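Local coordinates for A rubisco-like protein (Burkholderia fungorum, PDB 3NWR) that has no firmly established function but shares the fold of the rubisco large chain, is classed as a lyase, and probably works through a TIM-barrel active site, at residues D160-G165 with T374-M379; H315-G320 with A354-Q359; F378-G383 with T396-A401; L385-G390 with R422-F427. All blocks are in the same frame, centred on the assembly; numbering follows the deposited sequence.

Overall arrangement
Following the chain from the N terminus, 160-165 is met first and 374-379 only some two hundred residues later. Contact 1 therefore closes a long loop and joins the first strand of the barrel to the last. Nested inside that loop, contact 2 pairs strand 315-319 with 352-355, itself the neighbour of strand 377-379, so both contacts belong to one parallel sheet. Contact 3 starts on F378 and M379, where contact 1 ends, and sets that last strand against helix 391-407. Contact 4 crosses contact 3 along the chain, its 385-390 lying between 378-383 and 396-401, and ties the loop before helix 391-407 to C-terminal helix 419-427.

Contact 1: residues D160-G165 with T374-M379; sequences DRPMIG and TDLLFM. With SO4 (sulfate ion), chain C.
The phenyl ring of F378 is approached obliquely by the end methyl of I164, and W402 of helix 391-407 meets the same ring edge-to-face. The other flat group, the guanidinium of R161, has a sulfate at its edge, probably from the crystallisation liquor: NH2 of R161 donates in plane to O2 of the ion over 3.0 Å. I164 and F378 run side by side in the same direction, CD1 of I164 lying 4.1 Å from CB of F378. With its CG anti to the backbone N (chi1 -167°), F378 swings its ring outward to the helices, where a large aromatic fits. Beneath these side chains, strands 163-165 and 377-379 pair in parallel, first strand against last, which closes the TIM barrel. The amide of M163 donates to L376 O, that of F378 reaches M163 O at 2.8 Å, and that of G165 reaches F378 O at 2.9 Å. Just before the strand, the ring of P162 crosses T374 at about a right angle, its CD 3.7 Å from CB of T374, while its CB rests 3.7 Å from CD1 of L376. On the face of M163 and L377, glycine at position 165 lets the thioether of M379 fill what a side chain would occupy: SD of M379 lies 3.8 Å from CA of G165. R161 also forms a salt bridge to D192, and R399 and R228 bind the same sulfate. The sulfate and D192 together probably balance the positive charge where R161 and R399 come close.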
# COMPACT_ATOMS: atom_id res chain seq x y z
N ASP A 160 7.22 -32.86 -12.34
CA ASP A 160 5.90 -33.28 -12.82
C ASP A 160 4.93 -33.46 -11.67
O ASP A 160 4.19 -34.46 -11.60
CB ASP A 160 6.01 -34.60 -13.58
CG ASP A 160 6.73 -34.45 -14.91
OD1 ASP A 160 6.29 -33.61 -15.73
OD2 ASP A 160 7.72 -35.16 -15.14
N ARG A 161 4.94 -32.50 -10.75
CA ARG A 161 4.06 -32.46 -9.59
C ARG A 161 4.20 -31.06 -9.00
O ARG A 161 5.14 -30.35 -9.36
CB ARG A 161 4.47 -33.48 -8.54
CG ARG A 161 5.90 -33.32 -8.02
CD ARG A 161 6.14 -34.25 -6.83
NE ARG A 161 7.50 -34.15 -6.30
CZ ARG A 161 7.89 -33.25 -5.41
NH1 ARG A 161 7.02 -32.34 -4.95
NH2 ARG A 161 9.14 -33.25 -4.97
N PRO A 162 3.29 -30.66 -8.11
CA PRO A 162 3.51 -29.35 -7.48
C PRO A 162 4.67 -29.39 -6.51
O PRO A 162 5.10 -30.46 -6.06
CB PRO A 162 2.21 -29.13 -6.70
CG PRO A 162 1.20 -29.95 -7.42
CD PRO A 162 1.95 -31.19 -7.82
N MET A 163 5.18 -28.21 -6.18
CA MET A 163 6.19 -28.09 -5.14
C MET A 163 5.45 -27.94 -3.81
O MET A 163 4.48 -27.18 -3.72
CB MET A 163 7.10 -26.89 -5.43
CG MET A 163 7.98 -27.13 -6.66
SD MET A 163 8.21 -25.74 -7.77
CE MET A 163 6.62 -25.69 -8.60
N ILE A 164 5.91 -28.67 -2.80
CA ILE A 164 5.23 -28.71 -1.51
C ILE A 164 6.03 -27.88 -0.52
O ILE A 164 7.24 -28.10 -0.35
CB ILE A 164 5.12 -30.15 -0.97
CG1 ILE A 164 4.54 -31.09 -2.04
CG2 ILE A 164 4.31 -30.17 0.32
CD1 ILE A 164 3.20 -30.66 -2.63
N GLY A 165 5.37 -26.94 0.14
CA GLY A 165 6.06 -26.04 1.05
C GLY A 165 5.46 -26.02 2.44
O GLY A 165 4.33 -26.48 2.66
N THR A 374 -0.08 -28.80 -12.67
CA THR A 374 0.62 -28.96 -11.39
C THR A 374 1.55 -27.80 -11.09
O THR A 374 2.33 -27.87 -10.14
CB THR A 374 1.45 -30.26 -11.33
OG1 THR A 374 2.46 -30.24 -12.35
CG2 THR A 374 0.56 -31.49 -11.50
N ASP A 375 1.47 -26.74 -11.91
CA ASP A 375 2.37 -25.58 -11.78
C ASP A 375 1.93 -24.67 -10.63
O ASP A 375 1.31 -23.60 -10.83
CB ASP A 375 2.45 -24.83 -13.10
CG ASP A 375 3.21 -25.63 -14.18
OD1 ASP A 375 3.95 -26.57 -13.85
OD2 ASP A 375 3.08 -25.30 -15.38
N LEU A 376 2.24 -25.11 -9.42
CA LEU A 376 1.81 -24.39 -8.24
C LEU A 376 2.68 -24.76 -7.05
O LEU A 376 3.32 -25.82 -7.02
CB LEU A 376 0.33 -24.69 -7.95
CG LEU A 376 0.01 -26.16 -7.64
CD1 LEU A 376 -0.13 -26.38 -6.13
CD2 LEU A 376 -1.24 -26.63 -8.39
N LEU A 377 2.73 -23.85 -6.09
CA LEU A 377 3.36 -24.08 -4.80
C LEU A 377 2.27 -24.29 -3.76
O LEU A 377 1.41 -23.43 -3.56
CB LEU A 377 4.24 -22.87 -4.42
CG LEU A 377 4.89 -22.85 -3.04
CD1 LEU A 377 5.79 -24.06 -2.84
CD2 LEU A 377 5.68 -21.56 -2.84
N PHE A 378 2.29 -25.47 -3.13
CA PHE A 378 1.25 -25.89 -2.20
C PHE A 378 1.78 -25.82 -0.77
O PHE A 378 2.57 -26.68 -0.35
CB PHE A 378 0.85 -27.33 -2.55
CG PHE A 378 -0.42 -27.81 -1.88
CD1 PHE A 378 -1.66 -27.34 -2.30
CD2 PHE A 378 -0.37 -28.75 -0.86
CE1 PHE A 378 -2.83 -27.80 -1.70
CE2 PHE A 378 -1.54 -29.23 -0.26
CZ PHE A 378 -2.77 -28.74 -0.68
N MET A 379 1.36 -24.80 -0.04
CA MET A 379 1.84 -24.56 1.32
C MET A 379 0.93 -25.22 2.32
O MET A 379 -0.26 -24.88 2.39
CB MET A 379 1.89 -23.06 1.62
CG MET A 379 2.69 -22.23 0.62
SD MET A 379 4.44 -22.63 0.63
CE MET A 379 4.83 -22.45 2.35
S SO4 C . 11.38 -36.09 -4.36
O1 SO4 C . 10.72 -37.39 -4.45
O2 SO4 C . 11.15 -35.36 -5.61
O3 SO4 C . 12.81 -36.29 -4.16
O4 SO4 C . 10.81 -35.35 -3.24

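Contact 2: residues H315-G320 with A354-Q359; sequences HMHVHG and AFSSGQ. With SO4 (sulfate ion), chain B.
The carbonyl oxygen of A354 is gripped twice, by the amide N of V318 at 3.0 Å and by a water at 2.8 Å. That water also accepts from H319 N and bonds S356 OG and H317 ND1, so four groups fix it. Earlier along the pair, A354 N donates to M316 O at 2.9 Å, completing a regular parallel pairing around H317 and A354. Here a small side chain suits its place: CB of A354 sits over the very centre of the H317 imidazole, 3.9 Å from its centroid, in a CH-pi contact. NE2 of that ring is bonded to H282. The two strands are the ends of a beta-alpha-beta crossover of the TIM barrel, with helix 329-340 between them and packing on F355 and V318. On that outer face, CG2 of V318 lies over the F355 ring, 3.8 Å from its centroid, because chi1 of -59° sets this methyl between the backbone N and carbonyl carbon. Further along, S356 N donates to H319 O at 3.0 Å. The H319 ring stacks on F325, packs on D120 of the second subunit and bonds Q327 OE1 through ND1. At G320 the lack of a side chain lets the Q359 amide pack close, NE2 standing 3.6 Å from G320 CA while donating to S357 O; OE1 of Q359 bonds T363. G358, whose positive phi favours glycine, sends its N-H to O3 of a sulfate over 2.9 Å; K324 and G382 bind the same ion, consistent with a phosphate site as in rubisco.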
# COMPACT_ATOMS: atom_id res chain seq x y z
N HIS A 315 6.75 -15.39 -7.70
CA HIS A 315 5.63 -16.09 -7.07
C HIS A 315 4.64 -15.07 -6.53
O HIS A 315 5.04 -14.01 -6.05
CB HIS A 315 6.08 -16.88 -5.85
CG HIS A 315 7.18 -17.87 -6.10
ND1 HIS A 315 7.83 -18.50 -5.06
CD2 HIS A 315 7.74 -18.34 -7.24
CE1 HIS A 315 8.74 -19.33 -5.56
NE2 HIS A 315 8.70 -19.25 -6.87
N MET A 316 3.35 -15.42 -6.57
CA MET A 316 2.32 -14.62 -5.90
C MET A 316 1.41 -15.50 -5.08
O MET A 316 1.07 -16.61 -5.50
CB MET A 316 1.47 -13.85 -6.92
CG MET A 316 2.17 -12.65 -7.57
SD MET A 316 2.37 -11.21 -6.49
CE MET A 316 0.70 -10.53 -6.45
N HIS A 317 0.99 -15.00 -3.92
CA HIS A 317 0.07 -15.72 -3.05
C HIS A 317 -1.38 -15.52 -3.46
O HIS A 317 -1.79 -14.39 -3.80
CB HIS A 317 0.25 -15.26 -1.61
CG HIS A 317 1.38 -15.94 -0.91
ND1 HIS A 317 1.18 -16.95 -0.00
CD2 HIS A 317 2.72 -15.78 -1.02
CE1 HIS A 317 2.35 -17.38 0.43
NE2 HIS A 317 3.30 -16.69 -0.17
N VAL A 318 -2.15 -16.60 -3.37
CA VAL A 318 -3.56 -16.59 -3.73
C VAL A 318 -4.47 -17.08 -2.60
O VAL A 318 -5.69 -17.19 -2.79
CB VAL A 318 -3.84 -17.42 -4.99
CG1 VAL A 318 -3.04 -16.89 -6.17
CG2 VAL A 318 -3.53 -18.90 -4.77
N HIS A 319 -3.89 -17.31 -1.43
CA HIS A 319 -4.57 -17.93 -0.30
C HIS A 319 -5.04 -19.32 -0.71
O HIS A 319 -4.33 -19.97 -1.46
CB HIS A 319 -5.60 -16.98 0.32
CG HIS A 319 -4.95 -15.83 1.04
ND1 HIS A 319 -5.66 -14.90 1.76
CD2 HIS A 319 -3.64 -15.49 1.15
CE1 HIS A 319 -4.82 -14.02 2.29
NE2 HIS A 319 -3.59 -14.36 1.93
N GLY A 320 -6.17 -19.82 -0.21
CA GLY A 320 -6.43 -21.24 -0.44
C GLY A 320 -7.87 -21.67 -0.46
O GLY A 320 -8.72 -21.05 0.19
N ALA A 354 1.00 -19.44 -5.17
CA ALA A 354 1.22 -20.10 -3.90
C ALA A 354 -0.10 -20.19 -3.13
O ALA A 354 -0.70 -19.18 -2.76
CB ALA A 354 2.28 -19.36 -3.07
N PHE A 355 -0.56 -21.42 -2.93
CA PHE A 355 -1.78 -21.67 -2.18
C PHE A 355 -1.43 -21.91 -0.73
O PHE A 355 -0.46 -22.62 -0.44
CB PHE A 355 -2.46 -22.93 -2.71
CG PHE A 355 -3.04 -22.77 -4.09
CD1 PHE A 355 -4.39 -22.49 -4.27
CD2 PHE A 355 -2.23 -22.92 -5.22
CE1 PHE A 355 -4.92 -22.35 -5.54
CE2 PHE A 355 -2.75 -22.78 -6.49
CZ PHE A 355 -4.10 -22.49 -6.66
N SER A 356 -2.22 -21.36 0.18
CA SER A 356 -1.98 -21.55 1.60
C SER A 356 -3.24 -21.34 2.42
O SER A 356 -4.25 -20.85 1.91
CB SER A 356 -0.93 -20.55 2.08
OG SER A 356 -1.48 -19.25 2.09
N SER A 357 -3.15 -21.72 3.70
CA SER A 357 -4.22 -21.59 4.70
C SER A 357 -5.10 -22.84 4.75
O SER A 357 -5.95 -23.05 3.88
CB SER A 357 -5.07 -20.33 4.48
OG SER A 357 -5.98 -20.16 5.56
N GLY A 358 -4.89 -23.67 5.77
CA GLY A 358 -5.67 -24.88 5.96
C GLY A 358 -5.51 -25.90 4.84
O GLY A 358 -6.41 -26.71 4.60
N GLN A 359 -4.38 -25.86 4.16
CA GLN A 359 -4.14 -26.78 3.05
C GLN A 359 -3.63 -28.12 3.54
O GLN A 359 -2.79 -28.20 4.44
CB GLN A 359 -3.17 -26.17 2.04
CG GLN A 359 -3.70 -24.88 1.42
CD GLN A 359 -5.07 -25.06 0.80
OE1 GLN A 359 -5.22 -25.79 -0.18
NE2 GLN A 359 -6.08 -24.39 1.36
S SO4 B . -3.10 -24.27 8.88
O1 SO4 B . -1.71 -24.63 9.15
O2 SO4 B . -3.80 -25.39 8.27
O3 SO4 B . -3.13 -23.12 7.97
O4 SO4 B . -3.76 -23.89 10.13
O HOH W 1 -1.29 -18.06 -0.31

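Contact 3: residues F378-G383 with T396-A401; sequences FMSGGG and TSVRQA. With SO4 (sulfate ion), chain C; SO4 (sulfate ion), chain B.
F378 and V398 form the tight part of this meeting between a TIM-barrel strand, 377-379, and helix 391-407 on its outside. Methyl CG1 of V398 comes obliquely to the ring, 3.9 Å from both CD2 and CE2 of F378, and the two side chains cross at a slant. Chi1 of 168° directs this methyl away from the helix backbone N and toward the sheet, where it also packs on I164. A branched, wholly apolar residue is apt here, since it offers one methyl to the phenyl ring while the other, CG2, turns to the looser side. There the packing thins: CG2 of V398 stands 4.5 Å from S380 OG and as far from G383 O. The S380 hydroxyl is engaged by Q359 O. G383, without a side chain, sits close against that serine at the start of short helix 382-385. G381 is the N-cap of this helix, and G382 N, at its exposed first turn, donates nearly straight (169°) to O1 of a sulfate. A helix N terminus would favour such an anion, and the glycine-rich corner is consistent with the phosphate-binding loop of rubisco. R399, next along helix 391-407 and packing on I164, carries its guanidinium to a second sulfate, giving NH1 to O4 and NH2 to O1 in a two-pronged grip that R161 and R228 complete. S397 OG bonds G394 O, one turn back in its own helix. Between short helix 382-385 and helix 391-407, a water donates to G383 O at 2.9 Å and to S397 OG at 2.9 Å.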
# COMPACT_ATOMS: atom_id res chain seq x y z
N PHE A 378 2.29 -25.47 -3.13
CA PHE A 378 1.25 -25.89 -2.20
C PHE A 378 1.78 -25.82 -0.77
O PHE A 378 2.57 -26.68 -0.35
CB PHE A 378 0.85 -27.33 -2.55
CG PHE A 378 -0.42 -27.81 -1.88
CD1 PHE A 378 -1.66 -27.34 -2.30
CD2 PHE A 378 -0.37 -28.75 -0.86
CE1 PHE A 378 -2.83 -27.80 -1.70
CE2 PHE A 378 -1.54 -29.23 -0.26
CZ PHE A 378 -2.77 -28.74 -0.68
N MET A 379 1.36 -24.80 -0.04
CA MET A 379 1.84 -24.56 1.32
C MET A 379 0.93 -25.22 2.32
O MET A 379 -0.26 -24.88 2.39
CB MET A 379 1.89 -23.06 1.62
CG MET A 379 2.69 -22.23 0.62
SD MET A 379 4.44 -22.63 0.63
CE MET A 379 4.83 -22.45 2.35
N SER A 380 1.48 -26.14 3.10
CA SER A 380 0.72 -26.85 4.11
C SER A 380 1.41 -26.69 5.47
O SER A 380 2.63 -26.89 5.58
CB SER A 380 0.60 -28.32 3.72
OG SER A 380 -0.18 -29.05 4.66
N GLY A 381 0.64 -26.32 6.48
CA GLY A 381 1.16 -26.19 7.83
C GLY A 381 0.79 -27.40 8.66
O GLY A 381 1.45 -28.43 8.58
N GLY A 382 -0.30 -27.29 9.42
CA GLY A 382 -0.77 -28.42 10.20
C GLY A 382 -1.09 -29.64 9.35
O GLY A 382 -0.97 -30.77 9.81
N GLY A 383 -1.50 -29.42 8.11
CA GLY A 383 -1.82 -30.52 7.21
C GLY A 383 -0.65 -31.48 7.03
O GLY A 383 -0.84 -32.65 6.67
N THR A 396 4.15 -37.10 3.13
CA THR A 396 3.79 -38.23 2.28
C THR A 396 2.30 -38.24 1.97
O THR A 396 1.91 -38.53 0.84
CB THR A 396 4.24 -39.55 2.92
OG1 THR A 396 5.67 -39.55 3.00
CG2 THR A 396 3.78 -40.75 2.08
N SER A 397 1.47 -37.92 2.95
CA SER A 397 0.03 -37.88 2.70
C SER A 397 -0.31 -36.86 1.61
O SER A 397 -1.16 -37.10 0.75
CB SER A 397 -0.76 -37.59 3.99
OG SER A 397 -0.68 -36.24 4.40
N VAL A 398 0.38 -35.72 1.63
CA VAL A 398 0.13 -34.70 0.62
C VAL A 398 0.65 -35.14 -0.75
O VAL A 398 -0.03 -34.96 -1.76
CB VAL A 398 0.77 -33.36 1.06
CG1 VAL A 398 0.78 -32.36 -0.09
CG2 VAL A 398 0.01 -32.80 2.27
N ARG A 399 1.84 -35.75 -0.78
CA ARG A 399 2.39 -36.26 -2.03
C ARG A 399 1.51 -37.37 -2.62
O ARG A 399 1.32 -37.45 -3.83
CB ARG A 399 3.82 -36.78 -1.80
CG ARG A 399 4.85 -35.68 -1.55
CD ARG A 399 5.19 -34.95 -2.86
NE ARG A 399 5.85 -35.86 -3.78
CZ ARG A 399 7.15 -36.13 -3.75
NH1 ARG A 399 7.94 -35.54 -2.86
NH2 ARG A 399 7.67 -36.99 -4.63
N GLN A 400 0.96 -38.21 -1.75
CA GLN A 400 0.04 -39.27 -2.19
C GLN A 400 -1.25 -38.69 -2.76
O GLN A 400 -1.77 -39.18 -3.76
CB GLN A 400 -0.25 -40.23 -1.04
CG GLN A 400 0.89 -41.19 -0.75
CD GLN A 400 0.71 -41.94 0.56
OE1 GLN A 400 -0.16 -41.61 1.37
NE2 GLN A 400 1.56 -42.95 0.78
N ALA A 401 -1.76 -37.63 -2.13
CA ALA A 401 -2.93 -36.95 -2.66
C ALA A 401 -2.65 -36.40 -4.07
O ALA A 401 -3.47 -36.54 -4.97
CB ALA A 401 -3.37 -35.82 -1.73
S SO4 C . 11.38 -36.09 -4.36
O1 SO4 C . 10.72 -37.39 -4.45
O2 SO4 C . 11.15 -35.36 -5.61
O3 SO4 C . 12.81 -36.29 -4.16
O4 SO4 C . 10.81 -35.35 -3.24
S SO4 B . -3.10 -24.27 8.88
O1 SO4 B . -1.71 -24.63 9.15
O2 SO4 B . -3.80 -25.39 8.27
O3 SO4 B . -3.13 -23.12 7.97
O4 SO4 B . -3.76 -23.89 10.13
O HOH W 2 -2.52 -34.00 4.74

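Contact 4: residues L385-G390 with R422-F427; sequences LAHPDG and RRALAF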
# COMPACT_ATOMS: atom_id res chain seq x y z
N LEU A 385 2.42 -30.97 9.42
CA LEU A 385 3.12 -31.04 10.70
C LEU A 385 2.32 -31.70 11.82
O LEU A 385 2.90 -32.17 12.80
CB LEU A 385 3.59 -29.65 11.13
CG LEU A 385 4.51 -28.95 10.13
CD1 LEU A 385 5.05 -27.66 10.72
CD2 LEU A 385 5.66 -29.87 9.72
N ALA A 386 1.00 -31.73 11.68
CA ALA A 386 0.14 -32.31 12.70
C ALA A 386 -0.39 -33.70 12.32
O ALA A 386 -1.27 -34.25 12.99
CB ALA A 386 -1.01 -31.36 13.04
N HIS A 387 0.13 -34.27 11.24
CA HIS A 387 -0.25 -35.63 10.87
C HIS A 387 0.04 -36.55 12.07
O HIS A 387 1.10 -36.45 12.68
CB HIS A 387 0.53 -36.10 9.65
CG HIS A 387 0.02 -37.38 9.06
ND1 HIS A 387 0.19 -38.60 9.67
CD2 HIS A 387 -0.65 -37.63 7.90
CE1 HIS A 387 -0.35 -39.55 8.93
NE2 HIS A 387 -0.87 -38.99 7.85
N PRO A 388 -0.90 -37.44 12.40
CA PRO A 388 -0.81 -38.31 13.58
C PRO A 388 0.47 -39.15 13.62
O PRO A 388 0.90 -39.56 14.70
CB PRO A 388 -2.01 -39.24 13.44
CG PRO A 388 -2.95 -38.53 12.55
CD PRO A 388 -2.14 -37.68 11.63
N ASP A 389 1.05 -39.42 12.46
CA ASP A 389 2.20 -40.31 12.37
C ASP A 389 3.49 -39.54 12.12
O ASP A 389 4.52 -40.13 11.81
CB ASP A 389 1.99 -41.36 11.28
CG ASP A 389 0.75 -42.20 11.52
OD1 ASP A 389 0.52 -42.60 12.68
OD2 ASP A 389 0.01 -42.46 10.54
N GLY A 390 3.43 -38.22 12.24
CA GLY A 390 4.62 -37.40 12.12
C GLY A 390 4.67 -36.57 10.85
O GLY A 390 3.95 -36.84 9.89
N ARG A 422 -4.64 -42.27 3.93
CA ARG A 422 -5.83 -42.77 4.63
C ARG A 422 -5.90 -42.21 6.05
O ARG A 422 -6.95 -41.74 6.50
CB ARG A 422 -5.82 -44.30 4.65
CG ARG A 422 -7.13 -44.93 5.09
CD ARG A 422 -7.13 -46.43 4.85
NE ARG A 422 -6.09 -47.12 5.62
CZ ARG A 422 -5.02 -47.71 5.10
NH1 ARG A 422 -4.80 -47.70 3.78
NH2 ARG A 422 -4.14 -48.31 5.89
N ARG A 423 -4.76 -42.23 6.74
CA ARG A 423 -4.68 -41.70 8.10
C ARG A 423 -4.96 -40.19 8.14
O ARG A 423 -5.60 -39.70 9.06
CB ARG A 423 -3.31 -42.00 8.70
CG ARG A 423 -3.08 -43.47 9.00
CD ARG A 423 -3.87 -43.89 10.22
NE ARG A 423 -3.44 -43.18 11.42
CZ ARG A 423 -2.56 -43.65 12.29
NH1 ARG A 423 -2.01 -44.84 12.10
NH2 ARG A 423 -2.23 -42.93 13.36
N ALA A 424 -4.47 -39.47 7.15
CA ALA A 424 -4.72 -38.03 7.07
C ALA A 424 -6.20 -37.75 6.90
O ALA A 424 -6.77 -36.89 7.58
CB ALA A 424 -3.93 -37.43 5.93
N LEU A 425 -6.85 -38.47 5.99
CA LEU A 425 -8.26 -38.21 5.71
C LEU A 425 -9.12 -38.47 6.95
O LEU A 425 -10.08 -37.75 7.21
CB LEU A 425 -8.73 -39.05 4.53
CG LEU A 425 -8.08 -38.68 3.19
CD1 LEU A 425 -8.46 -39.68 2.10
CD2 LEU A 425 -8.45 -37.26 2.78
N ALA A 426 -8.75 -39.51 7.70
CA ALA A 426 -9.48 -39.85 8.92
C ALA A 426 -9.25 -38.82 10.02
O ALA A 426 -10.18 -38.46 10.75
CB ALA A 426 -9.07 -41.24 9.39
N PHE A 427 -8.02 -38.34 10.14
CA PHE A 427 -7.64 -37.45 11.23
C PHE A 427 -8.13 -36.01 11.04
O PHE A 427 -8.71 -35.42 11.95
CB PHE A 427 -6.12 -37.46 11.42
CG PHE A 427 -5.65 -36.56 12.53
CD1 PHE A 427 -5.65 -36.99 13.84
CD2 PHE A 427 -5.19 -35.28 12.25
CE1 PHE A 427 -5.21 -36.17 14.86
CE2 PHE A 427 -4.75 -34.45 13.27
CZ PHE A 427 -4.76 -34.90 14.57
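R423 and F427 on helix 419-427, with P388 of the loop 385-390 touching both, carry most of this interface. R423 bends at chi2 and chi3 and curls back so that D389 lies over one face of its guanidinium. OD1 of D389 is 2.9 Å from NH2 of R423, a salt bridge, while OD2 stands 3.3 Å above the plane near CZ. The carboxylate and guanidinium planes are 82° apart, so the ions pair face-on rather than through paired N-H bonds. P388 also touches R423, its CB 3.7 Å from NH2, but its main partner is F427. The proline slides past the phenylalanine in the opposite direction, with CG 3.3 Å from CG of F427, a very close approach, and CD above the ring face, 4.1 Å from its centroid, as a CH-pi contact. F427 reaches the loop because its CG is anti to the backbone N (chi1 180°), and its CE2 also comes near A386 O, obliquely to the ring. P388 suits the type I turn from H387 to G390, whose second residue needs just the phi a proline ring imposes. H387 braces that turn: its ND1 accepts the N-H of D389 at 3.0 Å in the ring plane, and its CD2 packs 3.8 Å from CB of A424. NE2 of H387 is bonded to the carbonyl of E420 in the same helix. With one ring nitrogen accepting and the other facing a carbonyl, H387 is probably neutral; the one salt bridge between the segments is then D389-R423, beside the P388-F427 packing and the H387-E420 hydrogen bond.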